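Local coordinates for protein putative enoyl-CoA hydratase (PDB 3GKB) that is a putative enoyl-CoA hydratase of the crotonase-like family, so it probably acts on acyl-CoA thioesters, though its reaction is not established, at residues B[8-12]-B[23-27]; B[131-135]-B[198-202]; B[173-177]-B[271-275]. All blocks are in the same frame, centred on the assembly; numbering follows the deposited sequence.

In this crotonase-like chain, which assembles as a trimer, one contact is local to a hairpin and two join parts distant in sequence. Contact 1 pairs strands 11-16 and 19-24, the hairpin at one margin of the six-stranded sheet. Contact 2 lays helix 195-210 against strand 130-134 of the same sheet, its centre about 20 Å from that of contact 1. Contact 3 joins the end of helix 165-174 to the C-terminal helix 270-280, its centre about 27 Å from that of contact 1 and 25 Å from that of contact 2. Contact 1 closes before the others open, whereas contacts 2 and 3 alternate along the chain. Both lie close to subunit interfaces, contact 2 by the second subunit and contact 3 by the third.

Contact 1. Residues B[8-12]-B[23-27]; sequences YSTLR and ILDNP
Leu11 and Arg12 pair with Leu24 and Ile23 as antiparallel strands. Arg12 and Ile23 form the hydrogen-bonded pair: Arg12 N gives to Ile23 O at 3.0 Å, and Ile23 N gives to Arg12 O at 2.9 Å. Leu11 and Leu24 form the next, non-hydrogen-bonded pair. Beyond the strands, Asp25 N still reaches Thr10 O at 2.9 Å.

The charged contact lies on the side of the sheet that carries Arg12 and Ile23. The Arg12 chain bends at chi3 (-67°), and its guanidinium ends beside Asp25. NH1 and NH2 of Arg12 both grip the single oxygen OD2 of Asp25, at 2.9 and 3.2 Å. OD2 lies in the guanidinium plane, but the carboxylate is turned 79° from that plane. The oxygen is met on its anti side, with the two nitrogens on opposite faces of the carboxylate plane. Ile23 CG2 lies 4.0 Å from Arg12 NH2.

Apolar and water-mediated contacts complete the pairing. Leu11 CB approaches Leu24 CD2 loosely. Thr10 and Asn26 lie side by side, with Thr10 CG2 3.9 Å from Asn26 OD1. A water donates to Ser9 O and Asn26 OD1. Thr10 OG1 turns to Glu39 on helix 34-48, and Asn26 ND2 binds Val31 O.

The Asp25 backbone bond extends the pairing past Leu24, and the salt bridge probably helps balance the charge of Asp25 and hold its carboxylate there.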
ATOM      1  N   TYR B   8     -32.491  -2.730 -21.592  1.00 28.47           N
ATOM      2  CA  TYR B   8     -31.062  -2.695 -21.985  1.00 27.68           C
ATOM      3  C   TYR B   8     -30.629  -4.030 -22.560  1.00 26.61           C
ATOM      4  O   TYR B   8     -31.042  -5.082 -22.087  1.00 28.15           O
ATOM      5  CB  TYR B   8     -30.191  -2.332 -20.794  1.00 27.59           C
ATOM      6  CG  TYR B   8     -30.558  -1.042 -20.128  1.00 28.12           C
ATOM      7  CD1 TYR B   8     -30.294   0.169 -20.737  1.00 29.45           C
ATOM      8  CD2 TYR B   8     -31.138  -1.028 -18.858  1.00 29.83           C
ATOM      9  CE1 TYR B   8     -30.610   1.370 -20.121  1.00 32.16           C
ATOM     10  CE2 TYR B   8     -31.467   0.174 -18.232  1.00 30.81           C
ATOM     11  CZ  TYR B   8     -31.199   1.361 -18.867  1.00 33.47           C
ATOM     12  OH  TYR B   8     -31.504   2.553 -18.251  1.00 38.11           O
ATOM     13  N   SER B   9     -29.767  -3.991 -23.566  1.00 24.98           N
ATOM     14  CA  SER B   9     -29.404  -5.190 -24.295  1.00 24.08           C
ATOM     15  C   SER B   9     -28.192  -5.890 -23.714  1.00 22.48           C
ATOM     16  O   SER B   9     -27.959  -7.039 -24.050  1.00 22.58           O
ATOM     17  CB  SER B   9     -29.133  -4.838 -25.756  1.00 24.69           C
ATOM     18  OG  SER B   9     -28.125  -3.839 -25.820  1.00 26.41           O
ATOM     19  N   THR B  10     -27.408  -5.199 -22.875  1.00 21.30           N
ATOM     20  CA  THR B  10     -26.141  -5.755 -22.360  1.00 19.90           C
ATOM     21  C   THR B  10     -26.092  -5.894 -20.830  1.00 20.62           C
ATOM     22  O   THR B  10     -25.086  -6.378 -20.266  1.00 19.97           O
ATOM     23  CB  THR B  10     -24.940  -4.896 -22.760  1.00 19.76           C
ATOM     24  OG1 THR B  10     -25.022  -3.618 -22.108  1.00 19.23           O
ATOM     25  CG2 THR B  10     -24.843  -4.721 -24.286  1.00 18.27           C
ATOM     26  N   LEU B  11     -27.162  -5.445 -20.174  1.00 19.95           N
ATOM     27  CA  LEU B  11     -27.252  -5.474 -18.726  1.00 20.32           C
ATOM     28  C   LEU B  11     -28.715  -5.389 -18.295  1.00 19.77           C
ATOM     29  O   LEU B  11     -29.603  -5.059 -19.107  1.00 19.03           O
ATOM     30  CB  LEU B  11     -26.418  -4.335 -18.115  1.00 20.59           C
ATOM     31  CG  LEU B  11     -26.789  -2.890 -18.457  1.00 21.31           C
ATOM     32  CD1 LEU B  11     -27.839  -2.415 -17.473  1.00 21.31           C
ATOM     33  CD2 LEU B  11     -25.572  -1.936 -18.437  1.00 22.83           C
ATOM     34  N   ARG B  12     -28.948  -5.719 -17.027  1.00 20.03           N
ATOM     35  CA  ARG B  12     -30.245  -5.540 -16.365  1.00 20.79           C
ATOM     36  C   ARG B  12     -30.038  -4.830 -15.043  1.00 21.05           C
ATOM     37  O   ARG B  12     -29.027  -5.045 -14.375  1.00 19.54           O
ATOM     38  CB  ARG B  12     -30.868  -6.896 -16.067  1.00 21.49           C
ATOM     39  CG  ARG B  12     -31.333  -7.604 -17.295  1.00 25.40           C
ATOM     40  CD  ARG B  12     -32.029  -8.913 -16.921  1.00 28.12           C
ATOM     41  NE  ARG B  12     -31.127  -9.912 -16.345  1.00 32.06           N
ATOM     42  CZ  ARG B  12     -30.205 -10.579 -17.038  1.00 32.96           C
ATOM     43  NH1 ARG B  12     -30.018 -10.344 -18.336  1.00 36.02           N
ATOM     44  NH2 ARG B  12     -29.463 -11.482 -16.434  1.00 32.51           N
ATOM     45  N   ILE B  23     -26.589  -6.201 -13.355  1.00 16.79           N
ATOM     46  CA  ILE B  23     -26.102  -7.509 -13.757  1.00 17.23           C
ATOM     47  C   ILE B  23     -25.688  -7.404 -15.211  1.00 16.37           C
ATOM     48  O   ILE B  23     -26.515  -7.111 -16.090  1.00 17.05           O
ATOM     49  CB  ILE B  23     -27.196  -8.609 -13.617  1.00 18.45           C
ATOM     50  CG1 ILE B  23     -27.728  -8.651 -12.170  1.00 22.07           C
ATOM     51  CG2 ILE B  23     -26.616  -9.972 -14.050  1.00 19.44           C
ATOM     52  CD1 ILE B  23     -29.010  -9.484 -11.982  1.00 26.48           C
ATOM     53  N   LEU B  24     -24.409  -7.664 -15.463  1.00 16.57           N
ATOM     54  CA  LEU B  24     -23.808  -7.536 -16.769  1.00 16.94           C
ATOM     55  C   LEU B  24     -24.016  -8.849 -17.545  1.00 17.77           C
ATOM     56  O   LEU B  24     -23.722  -9.924 -17.029  1.00 17.26           O
ATOM     57  CB  LEU B  24     -22.317  -7.190 -16.623  1.00 17.41           C
ATOM     58  CG  LEU B  24     -22.027  -5.911 -15.807  1.00 17.82           C
ATOM     59  CD1 LEU B  24     -20.629  -5.939 -15.181  1.00 17.64           C
ATOM     60  CD2 LEU B  24     -22.174  -4.704 -16.672  1.00 16.82           C
ATOM     61  N   ASP B  25     -24.588  -8.748 -18.749  1.00 18.42           N
ATOM     62  CA  ASP B  25     -25.044  -9.924 -19.515  1.00 19.77           C
ATOM     63  C   ASP B  25     -24.992  -9.630 -21.013  1.00 19.55           C
ATOM     64  O   ASP B  25     -25.960  -9.102 -21.609  1.00 19.11           O
ATOM     65  CB  ASP B  25     -26.451 -10.339 -19.067  1.00 20.15           C
ATOM     66  CG  ASP B  25     -26.882 -11.721 -19.591  1.00 23.75           C
ATOM     67  OD1 ASP B  25     -26.141 -12.358 -20.371  1.00 25.35           O
ATOM     68  OD2 ASP B  25     -27.976 -12.199 -19.168  1.00 29.00           O
ATOM     69  N   ASN B  26     -23.827  -9.909 -21.605  1.00 18.56           N
ATOM     70  CA  ASN B  26     -23.572  -9.636 -23.017  1.00 19.27           C
ATOM     71  C   ASN B  26     -22.866 -10.837 -23.629  1.00 19.32           C
ATOM     72  O   ASN B  26     -21.649 -10.828 -23.812  1.00 19.61           O
ATOM     73  CB  ASN B  26     -22.738  -8.365 -23.191  1.00 18.36           C
ATOM     74  CG  ASN B  26     -22.517  -8.011 -24.618  1.00 21.05           C
ATOM     75  OD1 ASN B  26     -23.411  -8.173 -25.440  1.00 20.55           O
ATOM     76  ND2 ASN B  26     -21.336  -7.477 -24.930  1.00 21.29           N
ATOM     77  N   PRO B  27     -23.631 -11.887 -23.960  1.00 20.05           N
ATOM     78  CA  PRO B  27     -23.046 -13.102 -24.524  1.00 20.06           C
ATOM     79  C   PRO B  27     -22.179 -12.865 -25.759  1.00 19.98           C
ATOM     80  O   PRO B  27     -22.418 -11.926 -26.513  1.00 20.45           O
ATOM     81  CB  PRO B  27     -24.270 -13.934 -24.897  1.00 20.70           C
ATOM     82  CG  PRO B  27     -25.329 -13.468 -24.047  1.00 21.05           C
ATOM     83  CD  PRO B  27     -25.089 -12.012 -23.807  1.00 20.68           C
TER
HETATM   84  O   HOH W   1     -26.336  -8.814 -25.718  1.00 37.01           O

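Contact 2. Residues B[131-135]-B[198-202]; sequences AFAAA and LDEYV
Phe132 lays one face of its ring against Tyr201, whose CE2 sits 3.9 Å above the ring plane, toward the rim. The ring planes are 58° apart and their centroids 5.5 Å, so the pair is oblique. The two side chains cross at about a right angle. CE2 of Tyr201 touches both CD1 and CE1 of Phe132.

The CB of Phe132 meets two methyls of the helix. Leu198 CD1 and Val202 CG2 each lie 3.9 Å from Phe132 CB. Val202 CG2 also touches CD2 of the ring. Leu198 points CG away from its own backbone N (chi1 180°), which carries its two methyls to the strand. There CD1 takes Phe132, while CD2 lies 3.7 Å from Ala134 N and 4.0 Å from Ala134 CB. An alanine in place of Leu198 removes both methyls and would probably leave a gap beside Phe132 CB and Ala134.

Neighbouring strands also pack here. Ile110 touches Phe132 and Val202, and Arg191 touches the side chains of Phe132 and Tyr201. Tyr201 also makes a cation-pi contact with Arg204. Glu170 of the second subunit packs on Phe132, so the subunit interface lies close by.

Strand 131-134 and helix 198-202 run nearly antiparallel, at 164°, with axes 9.3 Å apart. This is alpha/beta layer packing, a helix covering the central sheet of a crotonase-like fold.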
ATOM      1  N   ALA B 131     -14.322  -3.877  -4.029  1.00 14.09           N
ATOM      2  CA  ALA B 131     -14.416  -5.069  -4.852  1.00 14.15           C
ATOM      3  C   ALA B 131     -14.095  -6.289  -3.970  1.00 13.81           C
ATOM      4  O   ALA B 131     -13.072  -6.313  -3.259  1.00 13.87           O
ATOM      5  CB  ALA B 131     -13.440  -5.018  -5.994  1.00 14.29           C
ATOM      6  N   PHE B 132     -14.968  -7.279  -4.057  1.00 13.88           N
ATOM      7  CA  PHE B 132     -14.861  -8.543  -3.314  1.00 14.66           C
ATOM      8  C   PHE B 132     -14.859  -9.659  -4.358  1.00 15.44           C
ATOM      9  O   PHE B 132     -15.738  -9.682  -5.244  1.00 14.91           O
ATOM     10  CB  PHE B 132     -16.053  -8.705  -2.350  1.00 14.37           C
ATOM     11  CG  PHE B 132     -16.142  -7.594  -1.327  1.00 15.41           C
ATOM     12  CD1 PHE B 132     -15.213  -7.530  -0.299  1.00 16.38           C
ATOM     13  CD2 PHE B 132     -17.079  -6.562  -1.438  1.00 17.57           C
ATOM     14  CE1 PHE B 132     -15.259  -6.484   0.651  1.00 15.11           C
ATOM     15  CE2 PHE B 132     -17.130  -5.532  -0.490  1.00 18.54           C
ATOM     16  CZ  PHE B 132     -16.194  -5.499   0.541  1.00 17.15           C
ATOM     17  N   ALA B 133     -13.907 -10.592  -4.243  1.00 15.71           N
ATOM     18  CA  ALA B 133     -13.697 -11.621  -5.269  1.00 15.78           C
ATOM     19  C   ALA B 133     -13.681 -13.048  -4.707  1.00 16.20           C
ATOM     20  O   ALA B 133     -13.245 -13.283  -3.579  1.00 17.53           O
ATOM     21  CB  ALA B 133     -12.392 -11.369  -6.058  1.00 15.67           C
ATOM     22  N   ALA B 134     -14.146 -13.987  -5.521  1.00 16.35           N
ATOM     23  CA  ALA B 134     -14.165 -15.414  -5.170  1.00 15.85           C
ATOM     24  C   ALA B 134     -12.725 -15.999  -5.234  1.00 17.44           C
ATOM     25  O   ALA B 134     -12.080 -16.017  -6.307  1.00 16.81           O
ATOM     26  CB  ALA B 134     -15.072 -16.166  -6.144  1.00 16.48           C
ATOM     27  N   ALA B 135     -12.261 -16.509  -4.100  1.00 17.55           N
ATOM     28  CA  ALA B 135     -10.882 -17.006  -3.974  1.00 18.70           C
ATOM     29  C   ALA B 135     -10.574 -18.074  -5.018  1.00 19.98           C
ATOM     30  O   ALA B 135      -9.505 -18.060  -5.642  1.00 22.00           O
ATOM     31  CB  ALA B 135     -10.643 -17.530  -2.533  1.00 18.69           C
ATOM     32  N   LEU B 198     -19.400 -15.806  -1.131  1.00 19.02           N
ATOM     33  CA  LEU B 198     -19.278 -14.474  -1.693  1.00 18.48           C
ATOM     34  C   LEU B 198     -20.611 -13.749  -1.893  1.00 18.89           C
ATOM     35  O   LEU B 198     -20.716 -12.553  -1.615  1.00 18.13           O
ATOM     36  CB  LEU B 198     -18.520 -14.552  -3.020  1.00 17.17           C
ATOM     37  CG  LEU B 198     -18.328 -13.217  -3.731  1.00 16.04           C
ATOM     38  CD1 LEU B 198     -17.493 -12.292  -2.883  1.00 13.54           C
ATOM     39  CD2 LEU B 198     -17.770 -13.444  -5.159  1.00 14.51           C
ATOM     40  N   ASP B 199     -21.618 -14.471  -2.377  1.00 18.33           N
ATOM     41  CA  ASP B 199     -22.921 -13.873  -2.689  1.00 18.42           C
ATOM     42  C   ASP B 199     -23.593 -13.335  -1.416  1.00 18.20           C
ATOM     43  O   ASP B 199     -24.095 -12.193  -1.396  1.00 17.55           O
ATOM     44  CB  ASP B 199     -23.837 -14.885  -3.368  1.00 18.93           C
ATOM     45  CG  ASP B 199     -23.357 -15.291  -4.743  1.00 22.19           C
ATOM     46  OD1 ASP B 199     -22.975 -14.376  -5.531  1.00 24.57           O
ATOM     47  OD2 ASP B 199     -23.378 -16.533  -5.015  1.00 24.07           O
ATOM     48  N   GLU B 200     -23.617 -14.145  -0.369  1.00 18.34           N
ATOM     49  CA  GLU B 200     -24.186 -13.706   0.904  1.00 19.61           C
ATOM     50  C   GLU B 200     -23.350 -12.578   1.567  1.00 17.94           C
ATOM     51  O   GLU B 200     -23.906 -11.644   2.140  1.00 17.78           O
ATOM     52  CB  GLU B 200     -24.418 -14.903   1.869  1.00 20.31           C
ATOM     53  CG  GLU B 200     -25.572 -15.823   1.422  1.00 26.32           C
ATOM     54  CD  GLU B 200     -26.096 -16.713   2.567  1.00 33.04           C
ATOM     55  OE1 GLU B 200     -25.307 -17.003   3.491  1.00 36.25           O
ATOM     56  OE2 GLU B 200     -27.299 -17.077   2.549  1.00 39.08           O
ATOM     57  N   TYR B 201     -22.032 -12.644   1.457  1.00 16.44           N
ATOM     58  CA  TYR B 201     -21.157 -11.619   2.016  1.00 16.10           C
ATOM     59  C   TYR B 201     -21.403 -10.226   1.389  1.00 15.79           C
ATOM     60  O   TYR B 201     -21.575  -9.226   2.099  1.00 16.64           O
ATOM     61  CB  TYR B 201     -19.702 -12.014   1.768  1.00 16.42           C
ATOM     62  CG  TYR B 201     -18.726 -11.148   2.484  1.00 17.66           C
ATOM     63  CD1 TYR B 201     -18.144 -11.571   3.685  1.00 22.27           C
ATOM     64  CD2 TYR B 201     -18.367  -9.901   1.984  1.00 20.34           C
ATOM     65  CE1 TYR B 201     -17.232 -10.771   4.351  1.00 22.27           C
ATOM     66  CE2 TYR B 201     -17.472  -9.100   2.656  1.00 19.49           C
ATOM     67  CZ  TYR B 201     -16.904  -9.545   3.831  1.00 22.47           C
ATOM     68  OH  TYR B 201     -16.003  -8.752   4.512  1.00 24.98           O
ATOM     69  N   VAL B 202     -21.437 -10.177   0.061  1.00 15.16           N
ATOM     70  CA  VAL B 202     -21.702  -8.915  -0.654  1.00 15.54           C
ATOM     71  C   VAL B 202     -23.117  -8.406  -0.361  1.00 16.54           C
ATOM     72  O   VAL B 202     -23.321  -7.215  -0.099  1.00 16.09           O
ATOM     73  CB  VAL B 202     -21.420  -9.051  -2.161  1.00 16.19           C
ATOM     74  CG1 VAL B 202     -21.880  -7.793  -2.963  1.00 16.13           C
ATOM     75  CG2 VAL B 202     -19.926  -9.379  -2.364  1.00 16.09           C
TER

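Contact 3. Residues B[173-177]-B[271-275]; sequences LTADL and EGLMR
Helix 165-174 ends at Thr174, Ala175 takes a positive phi (54°), and the chain that leaves it passes Glu271 and Arg275, one turn apart on helix 270-280. Arg275 reaches out with its chain extended from CG to NE. Its NH2 lies 2.7 Å from Thr174 O, but the bond is bent and weak. The same NH2 gives to a water at 3.0 Å, and that water also lies 2.8 Å from Leu173 O, probably as donor.

Asp176 crosses Arg275 at about a right angle. Its OD1 makes a long salt bridge of 3.6 Å to Arg275 NH1, with carboxylate and guanidinium planes 60° apart. OD2 of Asp176 makes a salt bridge to Arg204 of the third subunit, its stronger partner.

Glu271 bends at chi2 (77°), which brings its carboxylate beside Leu177. Its CG comes within 3.2 Å of Ala175 O, and its OE2 lies 3.6 Å from Leu177 CB. A second water donates to Ala175 O and to Glu271 OE2, at 2.9 and 2.8 Å. The charge of Glu271 is met by Arg118 on strand 116-118, and Leu177 touches that residue too.

Arg275 sits weakly bonded to a carbonyl at the helix end, where its charge probably suits the negative end of the helix dipole. Asp176 is shared between Arg275 and the third subunit, so the C-terminal helix is probably linked, if weakly, to the subunit interface.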
ATOM      1  N   LEU B 173       3.064  -5.299 -17.297  1.00 12.40           N
ATOM      2  CA  LEU B 173       4.056  -5.851 -18.221  1.00 12.78           C
ATOM      3  C   LEU B 173       4.095  -7.371 -18.194  1.00 13.07           C
ATOM      4  O   LEU B 173       4.309  -7.982 -19.227  1.00 13.93           O
ATOM      5  CB  LEU B 173       5.426  -5.212 -17.971  1.00 12.62           C
ATOM      6  CG  LEU B 173       5.535  -3.741 -18.390  1.00 14.41           C
ATOM      7  CD1 LEU B 173       6.892  -3.160 -18.002  1.00 16.97           C
ATOM      8  CD2 LEU B 173       5.292  -3.499 -19.913  1.00 13.38           C
ATOM      9  N   THR B 174       3.848  -8.013 -17.049  1.00 13.40           N
ATOM     10  CA  THR B 174       3.756  -9.486 -17.049  1.00 13.76           C
ATOM     11  C   THR B 174       2.463  -9.909 -17.740  1.00 14.37           C
ATOM     12  O   THR B 174       2.379 -10.984 -18.324  1.00 13.46           O
ATOM     13  CB  THR B 174       3.840 -10.158 -15.658  1.00 14.15           C
ATOM     14  OG1 THR B 174       2.688  -9.862 -14.856  1.00 14.82           O
ATOM     15  CG2 THR B 174       5.090  -9.753 -14.934  1.00 13.91           C
ATOM     16  N   ALA B 175       1.452  -9.056 -17.647  1.00 16.05           N
ATOM     17  CA  ALA B 175       0.141  -9.296 -18.257  1.00 16.89           C
ATOM     18  C   ALA B 175      -0.474 -10.641 -17.839  1.00 18.53           C
ATOM     19  O   ALA B 175      -1.289 -11.188 -18.551  1.00 20.77           O
ATOM     20  CB  ALA B 175       0.211  -9.193 -19.791  1.00 17.80           C
ATOM     21  N   ASP B 176      -0.116 -11.141 -16.673  1.00 17.66           N
ATOM     22  CA  ASP B 176      -0.644 -12.404 -16.231  1.00 18.51           C
ATOM     23  C   ASP B 176      -1.990 -12.247 -15.548  1.00 17.60           C
ATOM     24  O   ASP B 176      -2.364 -11.159 -15.151  1.00 15.93           O
ATOM     25  CB  ASP B 176       0.354 -13.088 -15.319  1.00 19.17           C
ATOM     26  CG  ASP B 176       1.512 -13.697 -16.091  1.00 21.02           C
ATOM     27  OD1 ASP B 176       1.269 -14.261 -17.200  1.00 25.25           O
ATOM     28  OD2 ASP B 176       2.650 -13.614 -15.582  1.00 21.46           O
ATOM     29  N   LEU B 177      -2.718 -13.352 -15.468  1.00 17.25           N
ATOM     30  CA  LEU B 177      -3.996 -13.378 -14.782  1.00 17.09           C
ATOM     31  C   LEU B 177      -3.696 -13.629 -13.317  1.00 16.50           C
ATOM     32  O   LEU B 177      -3.147 -14.703 -12.956  1.00 17.69           O
ATOM     33  CB  LEU B 177      -4.878 -14.490 -15.354  1.00 17.48           C
ATOM     34  CG  LEU B 177      -6.301 -14.512 -14.799  1.00 17.61           C
ATOM     35  CD1 LEU B 177      -7.049 -13.350 -15.320  1.00 15.56           C
ATOM     36  CD2 LEU B 177      -6.996 -15.874 -15.157  1.00 19.17           C
ATOM     37  N   GLU B 271      -4.180 -15.078 -22.177  1.00 16.28           N
ATOM     38  CA  GLU B 271      -2.756 -14.719 -22.097  1.00 15.93           C
ATOM     39  C   GLU B 271      -1.984 -15.656 -22.982  1.00 16.28           C
ATOM     40  O   GLU B 271      -1.220 -15.213 -23.851  1.00 15.13           O
ATOM     41  CB  GLU B 271      -2.226 -14.783 -20.655  1.00 15.70           C
ATOM     42  CG  GLU B 271      -2.824 -13.741 -19.721  1.00 16.02           C
ATOM     43  CD  GLU B 271      -4.259 -14.038 -19.219  1.00 17.93           C
ATOM     44  OE1 GLU B 271      -4.738 -15.198 -19.333  1.00 20.00           O
ATOM     45  OE2 GLU B 271      -4.918 -13.087 -18.697  1.00 19.43           O
ATOM     46  N   GLY B 272      -2.225 -16.953 -22.804  1.00 16.86           N
ATOM     47  CA  GLY B 272      -1.616 -17.984 -23.664  1.00 17.63           C
ATOM     48  C   GLY B 272      -1.935 -17.818 -25.155  1.00 18.11           C
ATOM     49  O   GLY B 272      -1.054 -17.920 -26.017  1.00 18.83           O
ATOM     50  N   LEU B 273      -3.195 -17.549 -25.465  1.00 17.37           N
ATOM     51  CA  LEU B 273      -3.614 -17.344 -26.841  1.00 16.58           C
ATOM     52  C   LEU B 273      -2.868 -16.177 -27.476  1.00 16.91           C
ATOM     53  O   LEU B 273      -2.330 -16.287 -28.590  1.00 13.94           O
ATOM     54  CB  LEU B 273      -5.129 -17.131 -26.899  1.00 17.09           C
ATOM     55  CG  LEU B 273      -5.743 -16.890 -28.275  1.00 20.06           C
ATOM     56  CD1 LEU B 273      -5.276 -17.982 -29.249  1.00 25.79           C
ATOM     57  CD2 LEU B 273      -7.244 -16.905 -28.175  1.00 22.27           C
ATOM     58  N   MET B 274      -2.803 -15.047 -26.762  1.00 15.86           N
ATOM     59  CA  MET B 274      -2.133 -13.873 -27.328  1.00 16.41           C
ATOM     60  C   MET B 274      -0.615 -14.056 -27.449  1.00 15.81           C
ATOM     61  O   MET B 274      -0.004 -13.564 -28.400  1.00 15.36           O
ATOM     62  CB  MET B 274      -2.482 -12.581 -26.552  1.00 15.63           C
ATOM     63  CG  MET B 274      -3.977 -12.170 -26.657  1.00 17.38           C
ATOM     64  SD  MET B 274      -4.675 -12.012 -28.341  1.00 11.56           S
ATOM     65  CE  MET B 274      -3.479 -10.941 -29.168  1.00 16.75           C
ATOM     66  N   ARG B 275       0.012 -14.799 -26.542  1.00 16.12           N
ATOM     67  CA  ARG B 275       1.451 -15.036 -26.723  1.00 18.27           C
ATOM     68  C   ARG B 275       1.742 -15.914 -27.920  1.00 19.90           C
ATOM     69  O   ARG B 275       2.722 -15.665 -28.628  1.00 20.67           O
ATOM     70  CB  ARG B 275       2.086 -15.584 -25.464  1.00 18.81           C
ATOM     71  CG  ARG B 275       2.049 -14.559 -24.338  1.00 17.89           C
ATOM     72  CD  ARG B 275       2.938 -14.976 -23.207  1.00 19.99           C
ATOM     73  NE  ARG B 275       3.089 -13.859 -22.275  1.00 21.30           N
ATOM     74  CZ  ARG B 275       2.456 -13.751 -21.121  1.00 19.57           C
ATOM     75  NH1 ARG B 275       1.653 -14.705 -20.704  1.00 20.15           N
ATOM     76  NH2 ARG B 275       2.639 -12.688 -20.372  1.00 20.21           N
TER
HETATM   77  O   HOH W   2       4.378 -10.291 -20.795  1.00 16.06           O
HETATM   78  O   HOH W   3      -4.117 -10.367 -18.632  1.00 17.51           O